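Local coordinates for ankyrin repeat domain protein (Legionella pneumophila subsp. pneumophila, PDB 6MCA), which is a bacterial effector with ankyrin repeats and a cysteine protease-like region, and interacts with the host LARP7 component of the 7SK snRNP complex, at residues 29-34 with 237-242; 37-42 with 75-80; 50-55 with 59-64. One frame throughout, in Å; residues are numbered along the deposited sequence.

Overall arrangement
The three contacts show how chemistry can change along one end of a helical-repeat protein. Interactions 1 and 3 adjoin, their centres about 11 Å apart: Pro238 of interaction 1 touches both Tyr54 and Glu61 of interaction 3, and helix 26-31 borders both. Interaction 1 brings in a loop distant in sequence and packs Ile31 on a proline and a guanidinium, with a tartrate bridging two histidines. Interaction 3 is local, and sets one carboxylate against another, with Glu61 buried and Asp52 partly exposed. Interaction 2 lies farthest from the chain's centre, about 36 Å away, and pairs an arginine with a phenylalanine and an aspartate near the surface. A probable hydrogen bond between Tyr41 OH and Asp29 OD2 joins interactions 1 and 2.

Interaction 1 of 3, residues 29-34 with 237-242; sequences DIISHR and HPRLGE. With TLA (L(+)-tartaric acid), chain C.
A Schellman motif closes helix 26-31, and the C-terminal end of that helix at Ile31, with Ser32 just beyond it, meets Pro238 and Arg239 of the loop between helices 215-233 and 242-251. In the motif, Arg34 N bonds to Asp29 O at 2.9 Å and His33 N to Ile30 O, with His33 in a positive-phi conformation. The contact thus joins the N-terminal helical layers to a loop some 200 residues further on.

Ile31 does most of the packing, dividing its two branches between two residues. With chi1 at -68°, CG1 lies beside the backbone N and carries CD1 to the proline ring, 3.6 Å from Pro238 CG. The other branch, CG2, sits over one face of the Arg239 guanidinium, offset toward its rim and 3.8 Å from Arg239 NH2. Ser32 OG lies at the edge of that group, 3.5 Å from Arg239 NH2, but its hydrogen bond goes to Asn28 O. On the far terminal nitrogen, Arg239 NH1 makes a weak hydrogen bond to Tyr54 OH.

Within the loop, Arg239 N donates to His237 ND1 at 3.1 Å and 163°, in the ring plane. This leaves the opposite ring nitrogen turned toward a tartrate, probably from the crystallisation liquor, that bridges the two segments and also bonds to Thr65 O. His33 NE2 gives one carboxylate oxygen, O1, a nearly straight bond of 3.1 Å, while His237 NE2 reaches the other oxygen of that carboxylate, O11, at 2.6 Å by a more bent path.

Interaction 2 of 3, residues 37-42 with 75-80; sequences DFDAYL and IARKVD
Arg77 reaches across to Phe38 and Asp39 with its guanidinium group, and its contacts fall into three kinds. The first is packing against the aromatic side chain. Phe38 CB lies over one face of the guanidinium, toward its rim, and is 3.4 Å from Arg77 NE. The phenyl ring is inclined by 26° to the guanidinium plane, and its CD2 comes within 3.5 Å of Arg77 NH2, an oblique approach. A bend in the arginine at chi3 (120°, away from the staggered positions) turns the charged end along Phe38.

The second kind is electrostatic. Arg77 NH1 donates to Asp39 OD1 at 3.2 Å, as part of a salt bridge, with an N-H...O angle of 138°. The oxygen stays near the guanidinium plane, yet the carboxylate is turned steeply against it, and NH1 approaches from above the carboxylate plane. This one-nitrogen, one-oxygen pairing differs from a flat, two-pronged bridge. Arg77 was modelled in two conformers, so both the salt bridge and the packing on Phe38 hold for one of them.

The third kind is a marginal contact of a methyl with the guanidinium: Leu42 CD1 stands at its edge, 4.5 Å from Arg77 NE. Inward of this surface layer, the Phe38 side chain is buried against Ile70, Gln73 and Leu74 of helix 68-76 and Ile26 of helix 26-31.

The contact therefore joins the start of helix 38-43 to the residue that follows helix 68-76, at the N-terminal edge of the helical stack, consistent with the packing of an ankyrin-type domain.

Interaction 3 of 3, residues 50-55 with 59-64; sequences DIDEYG and LIECAI
Asp52 and Glu61 bring their carboxylates together from opposite directions, and the conformation of each side chain explains how. Asp52 holds CG between its backbone N and carbonyl carbon, with chi1 59°. In this rotamer OD1 folds back over the loop, accepting a hydrogen bond from Tyr54 N at 3.0 Å, which makes an Asx turn, and another from Phe56 N. The same residues form a type I turn from Asp52 to Gly55, closed by Gly55 N to Asp52 O at 3.1 Å. With these bonds fixing the carboxylate, OD2 is directed toward the helix.

Glu61 comes to meet it with a bend at chi2 (-77°), which turns the carboxylate toward the loop. Its OE2 lies 2.8 Å from Asp52 OD2, and the two carboxylate planes are 55° apart. So close an approach of two oxygens that both normally accept would probably raise the proton affinity of one acid, although coordinates at this resolution make the inference tentative. Glu61 CG, also facing Asp52, is 3.4 Å from OD2.

Tyr54 crosses Glu61 at about a right angle, with CD2 3.8 Å from Glu61 OE2. One face of its ring carries Glu53 CG, and its hydroxyl is hydrogen-bonded to Asn28 OD1.

The Asp-x-x-Gly turn leading into a Thr-Pro-Leu helix start matches the ankyrin-repeat consensus. Helix 58-65 places Glu61 against Ile30 and Ile31 of helix 26-31, Cys62 against helix 68-76, and Ile60 and Ile64 against Trp94 of helix 91-97.

Interaction 1 of 3, residues 29-34 with 237-242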
loop_
_atom_site.group_PDB
_atom_site.type_symbol
_atom_site.label_atom_id
_atom_site.label_comp_id
_atom_site.label_asym_id
_atom_site.label_seq_id
_atom_site.Cartn_x
_atom_site.Cartn_y
_atom_site.Cartn_z
ATOM N N ASP A 29 -15.161 15.874 -23.628
ATOM C CA ASP A 29 -14.317 16.160 -24.784
ATOM C C ASP A 29 -12.934 15.547 -24.610
ATOM O O ASP A 29 -12.398 14.917 -25.530
ATOM C CB ASP A 29 -14.205 17.672 -24.994
ATOM C CG ASP A 29 -15.476 18.282 -25.548
ATOM O OD1 ASP A 29 -16.396 17.522 -25.915
ATOM O OD2 ASP A 29 -15.554 19.528 -25.616
ATOM N N ILE A 30 -12.342 15.724 -23.429
ATOM C CA ILE A 30 -11.003 15.203 -23.169
ATOM C C ILE A 30 -11.006 13.678 -23.205
ATOM O O ILE A 30 -10.127 13.054 -23.811
ATOM C CB ILE A 30 -10.478 15.740 -21.826
ATOM C CG1 ILE A 30 -10.193 17.241 -21.930
ATOM C CG2 ILE A 30 -9.236 14.982 -21.384
ATOM C CD1 ILE A 30 -9.781 17.880 -20.620
ATOM N N ILE A 31 -12.000 13.059 -22.566
ATOM C CA ILE A 31 -12.077 11.600 -22.530
ATOM C C ILE A 31 -12.245 11.037 -23.936
ATOM O O ILE A 31 -11.682 9.987 -24.273
ATOM C CB ILE A 31 -13.219 11.155 -21.594
ATOM C CG1 ILE A 31 -12.877 11.495 -20.143
ATOM C CG2 ILE A 31 -13.493 9.666 -21.739
ATOM C CD1 ILE A 31 -14.089 11.619 -19.248
ATOM N N SER A 32 -13.001 11.732 -24.784
ATOM C CA SER A 32 -13.227 11.301 -26.158
ATOM C C SER A 32 -12.108 11.719 -27.106
ATOM O O SER A 32 -12.263 11.566 -28.322
ATOM C CB SER A 32 -14.564 11.847 -26.665
ATOM O OG SER A 32 -15.641 11.349 -25.890
ATOM N N HIS A 33 -11.002 12.247 -26.577
ATOM C CA HIS A 33 -9.829 12.622 -27.369
ATOM C C HIS A 33 -10.132 13.735 -28.367
ATOM O O HIS A 33 -9.465 13.856 -29.398
ATOM C CB HIS A 33 -9.227 11.408 -28.086
ATOM C CG HIS A 33 -8.539 10.446 -27.169
ATOM N ND1 HIS A 33 -7.226 10.068 -27.339
ATOM C CD2 HIS A 33 -8.983 9.785 -26.073
ATOM C CE1 HIS A 33 -6.887 9.217 -26.385
ATOM N NE2 HIS A 33 -7.936 9.029 -25.605
ATOM N N ARG A 34 -11.131 14.561 -28.071
ATOM C CA ARG A 34 -11.439 15.737 -28.871
ATOM C C ARG A 34 -10.893 16.981 -28.184
ATOM O O ARG A 34 -11.049 17.150 -26.970
ATOM C CB ARG A 34 -12.947 15.886 -29.086
ATOM C CG ARG A 34 -13.533 14.956 -30.134
ATOM C CD ARG A 34 -15.005 15.261 -30.367
ATOM N NE ARG A 34 -15.847 14.753 -29.289
ATOM C CZ ARG A 34 -17.115 15.102 -29.101
ATOM N NH1 ARG A 34 -17.803 14.589 -28.091
ATOM N NH2 ARG A 34 -17.696 15.967 -29.921
ATOM N N HIS A 237 -10.068 5.652 -13.816
ATOM C CA HIS A 237 -10.442 6.214 -15.107
ATOM C C HIS A 237 -11.922 6.584 -15.109
ATOM O O HIS A 237 -12.757 5.788 -14.661
ATOM C CB HIS A 237 -10.142 5.224 -16.228
ATOM C CG HIS A 237 -9.984 5.863 -17.571
ATOM N ND1 HIS A 237 -11.041 6.415 -18.262
ATOM C CD2 HIS A 237 -8.891 6.043 -18.350
ATOM C CE1 HIS A 237 -10.607 6.906 -19.409
ATOM N NE2 HIS A 237 -9.305 6.692 -19.487
ATOM N N PRO A 238 -12.287 7.774 -15.594
ATOM C CA PRO A 238 -13.702 8.175 -15.567
ATOM C C PRO A 238 -14.589 7.385 -16.516
ATOM O O PRO A 238 -15.800 7.308 -16.274
ATOM C CB PRO A 238 -13.654 9.659 -15.957
ATOM C CG PRO A 238 -12.369 9.813 -16.703
ATOM C CD PRO A 238 -11.409 8.853 -16.075
ATOM N N ARG A 239 -14.037 6.796 -17.580
ATOM C CA ARG A 239 -14.860 6.080 -18.556
ATOM C C ARG A 239 -13.954 5.106 -19.312
ATOM O O ARG A 239 -13.186 5.525 -20.182
ATOM C CB ARG A 239 -15.551 7.050 -19.502
ATOM C CG ARG A 239 -16.270 6.393 -20.670
ATOM C CD ARG A 239 -16.626 7.418 -21.736
ATOM N NE ARG A 239 -17.364 8.548 -21.176
ATOM C CZ ARG A 239 -17.574 9.695 -21.813
ATOM N NH1 ARG A 239 -18.257 10.666 -21.222
ATOM N NH2 ARG A 239 -17.100 9.875 -23.038
ATOM N N LEU A 240 -14.061 3.823 -18.980
ATOM C CA LEU A 240 -13.262 2.807 -19.652
ATOM C C LEU A 240 -13.694 2.656 -21.106
ATOM O O LEU A 240 -14.871 2.796 -21.448
ATOM C CB LEU A 240 -13.383 1.465 -18.929
ATOM C CG LEU A 240 -12.864 1.425 -17.491
ATOM C CD1 LEU A 240 -13.037 0.036 -16.900
ATOM C CD2 LEU A 240 -11.409 1.862 -17.433
ATOM N N GLY A 241 -12.722 2.361 -21.966
ATOM C CA GLY A 241 -12.980 2.259 -23.388
ATOM C C GLY A 241 -12.491 0.972 -24.020
ATOM O O GLY A 241 -12.256 -0.021 -23.326
ATOM N N GLU A 242 -12.323 0.993 -25.346
ATOM C CA GLU A 242 -11.992 -0.223 -26.083
ATOM C C GLU A 242 -10.672 -0.827 -25.616
ATOM O O GLU A 242 -10.568 -2.046 -25.439
ATOM C CB GLU A 242 -11.945 0.077 -27.582
ATOM C CG GLU A 242 -11.389 -1.056 -28.431
HETATM O O1 TLA C . -8.047 7.591 -22.882
HETATM O O11 TLA C . -7.377 6.406 -21.177
HETATM C C1 TLA C . -7.157 6.904 -22.312
HETATM C C2 TLA C . -5.811 6.676 -22.996
HETATM O O2 TLA C . -5.694 7.536 -24.094
HETATM C C3 TLA C . -5.716 5.229 -23.472
HETATM O O3 TLA C . -6.221 5.128 -24.774
HETATM C C4 TLA C . -4.253 4.789 -23.458
HETATM O O4 TLA C . -3.642 4.606 -24.543
HETATM O O41 TLA C . -3.658 4.613 -22.363
#

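Interaction 2 of 3, residues 37-42 with 75-80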
loop_
_atom_site.group_PDB
_atom_site.type_symbol
_atom_site.label_atom_id
_atom_site.label_comp_id
_atom_site.label_asym_id
_atom_site.label_seq_id
_atom_site.Cartn_x
_atom_site.Cartn_y
_atom_site.Cartn_z
ATOM N N ASP A 37 -13.387 23.161 -27.089
ATOM C CA ASP A 37 -13.564 24.556 -27.494
ATOM C C ASP A 37 -13.497 25.405 -26.227
ATOM O O ASP A 37 -14.509 25.783 -25.634
ATOM C CB ASP A 37 -14.880 24.735 -28.242
ATOM C CG ASP A 37 -15.042 26.129 -28.826
ATOM O OD1 ASP A 37 -14.115 26.955 -28.684
ATOM O OD2 ASP A 37 -16.101 26.396 -29.432
ATOM N N PHE A 38 -12.261 25.700 -25.809
ATOM C CA PHE A 38 -12.038 26.361 -24.526
ATOM C C PHE A 38 -12.772 27.693 -24.444
ATOM O O PHE A 38 -13.294 28.057 -23.382
ATOM C CB PHE A 38 -10.541 26.569 -24.295
ATOM C CG PHE A 38 -9.727 25.312 -24.401
ATOM C CD1 PHE A 38 -9.723 24.382 -23.374
ATOM C CD2 PHE A 38 -8.958 25.064 -25.528
ATOM C CE1 PHE A 38 -8.971 23.226 -23.470
ATOM C CE2 PHE A 38 -8.205 23.909 -25.630
ATOM C CZ PHE A 38 -8.211 22.989 -24.599
ATOM N N ASP A 39 -12.822 28.433 -25.551
ATOM C CA ASP A 39 -13.471 29.741 -25.534
ATOM C C ASP A 39 -14.969 29.612 -25.285
ATOM O O ASP A 39 -15.559 30.442 -24.582
ATOM C CB ASP A 39 -13.196 30.478 -26.843
ATOM C CG ASP A 39 -11.794 31.058 -26.900
ATOM O OD1 ASP A 39 -11.263 31.443 -25.835
ATOM O OD2 ASP A 39 -11.220 31.126 -28.007
ATOM N N ALA A 40 -15.601 28.576 -25.842
ATOM C CA ALA A 40 -17.026 28.369 -25.599
ATOM C C ALA A 40 -17.294 28.035 -24.136
ATOM O O ALA A 40 -18.288 28.496 -23.561
ATOM C CB ALA A 40 -17.560 27.265 -26.511
ATOM N N TYR A 41 -16.419 27.237 -23.518
ATOM C CA TYR A 41 -16.594 26.913 -22.106
ATOM C C TYR A 41 -16.336 28.121 -21.217
ATOM O O TYR A 41 -16.981 28.268 -20.172
ATOM C CB TYR A 41 -15.675 25.754 -21.716
ATOM C CG TYR A 41 -16.086 24.432 -22.320
ATOM C CD1 TYR A 41 -17.209 23.755 -21.862
ATOM C CD2 TYR A 41 -15.356 23.865 -23.358
ATOM C CE1 TYR A 41 -17.591 22.549 -22.418
ATOM C CE2 TYR A 41 -15.731 22.661 -23.919
ATOM C CZ TYR A 41 -16.848 22.006 -23.445
ATOM O OH TYR A 41 -17.224 20.806 -24.002
ATOM N N LEU A 42 -15.404 28.992 -21.610
ATOM C CA LEU A 42 -15.169 30.210 -20.841
ATOM C C LEU A 42 -16.345 31.172 -20.964
ATOM O O LEU A 42 -16.754 31.790 -19.974
ATOM C CB LEU A 42 -13.874 30.881 -21.296
ATOM C CG LEU A 42 -12.576 30.148 -20.952
ATOM C CD1 LEU A 42 -11.404 30.747 -21.712
ATOM C CD2 LEU A 42 -12.323 30.181 -19.453
ATOM N N ILE A 75 -2.166 24.516 -20.347
ATOM C CA ILE A 75 -1.059 25.239 -19.729
ATOM C C ILE A 75 -0.881 26.601 -20.386
ATOM O O ILE A 75 -0.568 27.593 -19.716
ATOM C CB ILE A 75 0.229 24.397 -19.796
ATOM C CG1 ILE A 75 0.107 23.171 -18.889
ATOM C CG2 ILE A 75 1.443 25.226 -19.404
ATOM C CD1 ILE A 75 1.150 22.109 -19.157
ATOM N N ALA A 76 -1.091 26.675 -21.704
ATOM C CA ALA A 76 -1.045 27.961 -22.392
ATOM C C ALA A 76 -2.079 28.930 -21.836
ATOM O O ALA A 76 -1.832 30.140 -21.784
ATOM C CB ALA A 76 -1.253 27.764 -23.893
ATOM N N ARG A 77 -3.237 28.428 -21.417
ATOM C CA ARG A 77 -4.259 29.263 -20.808
ATOM C C ARG A 77 -4.057 29.419 -19.303
ATOM O O ARG A 77 -4.992 29.808 -18.594
ATOM C CB ARG A 77 -5.644 28.703 -21.133
ATOM C CG ARG A 77 -5.847 28.517 -22.636
ATOM C CD ARG A 77 -7.196 27.914 -22.979
ATOM N NE ARG A 77 -7.982 28.798 -23.836
ATOM C CZ ARG A 77 -7.912 28.804 -25.162
ATOM N NH1 ARG A 77 -8.665 29.642 -25.864
ATOM N NH2 ARG A 77 -7.088 27.977 -25.789
ATOM N N LYS A 78 -2.850 29.116 -18.811
ATOM C CA LYS A 78 -2.424 29.416 -17.439
ATOM C C LYS A 78 -3.352 28.809 -16.386
ATOM O O LYS A 78 -3.779 29.478 -15.442
ATOM C CB LYS A 78 -2.271 30.925 -17.231
ATOM C CG LYS A 78 -0.884 31.466 -17.572
ATOM C CD LYS A 78 -0.634 31.472 -19.072
ATOM N N VAL A 79 -3.644 27.516 -16.539
ATOM C CA VAL A 79 -4.341 26.804 -15.474
ATOM C C VAL A 79 -3.394 26.581 -14.298
ATOM O O VAL A 79 -2.164 26.619 -14.429
ATOM C CB VAL A 79 -4.917 25.470 -15.978
ATOM C CG1 VAL A 79 -5.902 25.706 -17.113
ATOM C CG2 VAL A 79 -3.798 24.536 -16.414
ATOM N N ASP A 80 -3.981 26.356 -13.124
ATOM C CA ASP A 80 -3.196 26.018 -11.944
ATOM C C ASP A 80 -2.605 24.626 -12.136
ATOM O O ASP A 80 -3.315 23.619 -12.032
ATOM C CB ASP A 80 -4.064 26.086 -10.689
ATOM C CG ASP A 80 -3.271 25.858 -9.410
ATOM O OD1 ASP A 80 -2.058 25.563 -9.487
ATOM O OD2 ASP A 80 -3.866 25.978 -8.318
#

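Interaction 3 of 3, residues 50-55 with 59-64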
loop_
_atom_site.group_PDB
_atom_site.type_symbol
_atom_site.label_atom_id
_atom_site.label_comp_id
_atom_site.label_asym_id
_atom_site.label_seq_id
_atom_site.Cartn_x
_atom_site.Cartn_y
_atom_site.Cartn_z
ATOM N N ASP A 50 -11.901 24.249 -12.960
ATOM C CA ASP A 50 -13.062 23.739 -12.243
ATOM C C ASP A 50 -13.000 22.223 -12.099
ATOM O O ASP A 50 -12.523 21.513 -12.988
ATOM C CB ASP A 50 -14.351 24.135 -12.965
ATOM C CG ASP A 50 -14.749 25.576 -12.707
ATOM O OD1 ASP A 50 -14.467 26.085 -11.602
ATOM O OD2 ASP A 50 -15.350 26.199 -13.609
ATOM N N ILE A 51 -13.491 21.733 -10.964
ATOM C CA ILE A 51 -13.649 20.300 -10.747
ATOM C C ILE A 51 -14.870 19.825 -11.521
ATOM O O ILE A 51 -15.967 20.376 -11.370
ATOM C CB ILE A 51 -13.781 19.990 -9.249
ATOM C CG1 ILE A 51 -12.509 20.398 -8.502
ATOM C CG2 ILE A 51 -14.090 18.517 -9.033
ATOM C CD1 ILE A 51 -11.319 19.503 -8.777
ATOM N N ASP A 52 -14.688 18.804 -12.355
ATOM C CA ASP A 52 -15.746 18.358 -13.249
ATOM C C ASP A 52 -16.636 17.325 -12.556
ATOM O O ASP A 52 -16.520 17.070 -11.354
ATOM C CB ASP A 52 -15.150 17.828 -14.555
ATOM C CG ASP A 52 -14.186 16.666 -14.345
ATOM O OD1 ASP A 52 -14.243 15.994 -13.294
ATOM O OD2 ASP A 52 -13.355 16.429 -15.246
ATOM N N GLU A 53 -17.537 16.712 -13.326
ATOM C CA GLU A 53 -18.487 15.743 -12.795
ATOM C C GLU A 53 -17.825 14.461 -12.309
ATOM O O GLU A 53 -18.476 13.679 -11.609
ATOM C CB GLU A 53 -19.537 15.410 -13.858
ATOM C CG GLU A 53 -18.962 14.853 -15.154
ATOM C CD GLU A 53 -18.650 15.934 -16.175
ATOM O OE1 GLU A 53 -18.194 17.026 -15.773
ATOM O OE2 GLU A 53 -18.864 15.691 -17.383
ATOM N N TYR A 54 -16.563 14.224 -12.661
ATOM C CA TYR A 54 -15.837 13.044 -12.214
ATOM C C TYR A 54 -14.903 13.329 -11.046
ATOM O O TYR A 54 -14.216 12.414 -10.582
ATOM C CB TYR A 54 -15.037 12.444 -13.375
ATOM C CG TYR A 54 -15.871 12.116 -14.593
ATOM C CD1 TYR A 54 -16.682 10.989 -14.622
ATOM C CD2 TYR A 54 -15.846 12.932 -15.716
ATOM C CE1 TYR A 54 -17.446 10.684 -15.733
ATOM C CE2 TYR A 54 -16.606 12.637 -16.832
ATOM C CZ TYR A 54 -17.404 11.512 -16.835
ATOM O OH TYR A 54 -18.162 11.215 -17.944
ATOM N N GLY A 55 -14.863 14.567 -10.561
ATOM C CA GLY A 55 -13.992 14.930 -9.464
ATOM C C GLY A 55 -12.606 15.383 -9.861
ATOM O O GLY A 55 -11.742 15.510 -8.985
ATOM N N LEU A 59 -6.897 19.504 -16.602
ATOM C CA LEU A 59 -5.499 19.093 -16.676
ATOM C C LEU A 59 -5.307 17.688 -16.117
ATOM O O LEU A 59 -4.536 16.894 -16.669
ATOM C CB LEU A 59 -4.618 20.094 -15.931
ATOM C CG LEU A 59 -3.109 19.924 -16.116
ATOM C CD1 LEU A 59 -2.737 20.028 -17.587
ATOM C CD2 LEU A 59 -2.349 20.951 -15.290
ATOM N N ILE A 60 -6.000 17.363 -15.024
ATOM C CA ILE A 60 -5.917 16.013 -14.480
ATOM C C ILE A 60 -6.550 15.009 -15.436
ATOM O O ILE A 60 -6.074 13.874 -15.556
ATOM C CB ILE A 60 -6.557 15.964 -13.080
ATOM C CG1 ILE A 60 -5.742 16.809 -12.098
ATOM C CG2 ILE A 60 -6.671 14.533 -12.583
ATOM C CD1 ILE A 60 -6.244 16.749 -10.672
ATOM N N GLU A 61 -7.614 15.403 -16.140
ATOM C CA GLU A 61 -8.170 14.538 -17.178
ATOM C C GLU A 61 -7.147 14.280 -18.278
ATOM O O GLU A 61 -6.994 13.143 -18.743
ATOM C CB GLU A 61 -9.437 15.165 -17.763
ATOM C CG GLU A 61 -10.596 15.277 -16.787
ATOM C CD GLU A 61 -11.313 13.959 -16.567
ATOM O OE1 GLU A 61 -11.007 12.984 -17.286
ATOM O OE2 GLU A 61 -12.189 13.900 -15.679
ATOM N N CYS A 62 -6.437 15.329 -18.704
ATOM C CA CYS A 62 -5.387 15.162 -19.704
ATOM C C CYS A 62 -4.299 14.217 -19.211
ATOM O O CYS A 62 -3.808 13.373 -19.968
ATOM C CB CYS A 62 -4.783 16.521 -20.060
ATOM S SG CYS A 62 -5.907 17.631 -20.920
ATOM N N ALA A 63 -3.908 14.351 -17.942
ATOM C CA ALA A 63 -2.883 13.473 -17.387
ATOM C C ALA A 63 -3.362 12.026 -17.342
ATOM O O ALA A 63 -2.614 11.105 -17.689
ATOM C CB ALA A 63 -2.479 13.952 -15.993
ATOM N N ILE A 64 -4.611 11.809 -16.922
ATOM C CA ILE A 64 -5.152 10.455 -16.834
ATOM C C ILE A 64 -5.229 9.819 -18.217
ATOM O O ILE A 64 -4.922 8.633 -18.388
ATOM C CB ILE A 64 -6.528 10.478 -16.141
ATOM C CG1 ILE A 64 -6.371 10.772 -14.648
ATOM C CG2 ILE A 64 -7.262 9.160 -16.349
ATOM C CD1 ILE A 64 -7.682 10.808 -13.893
#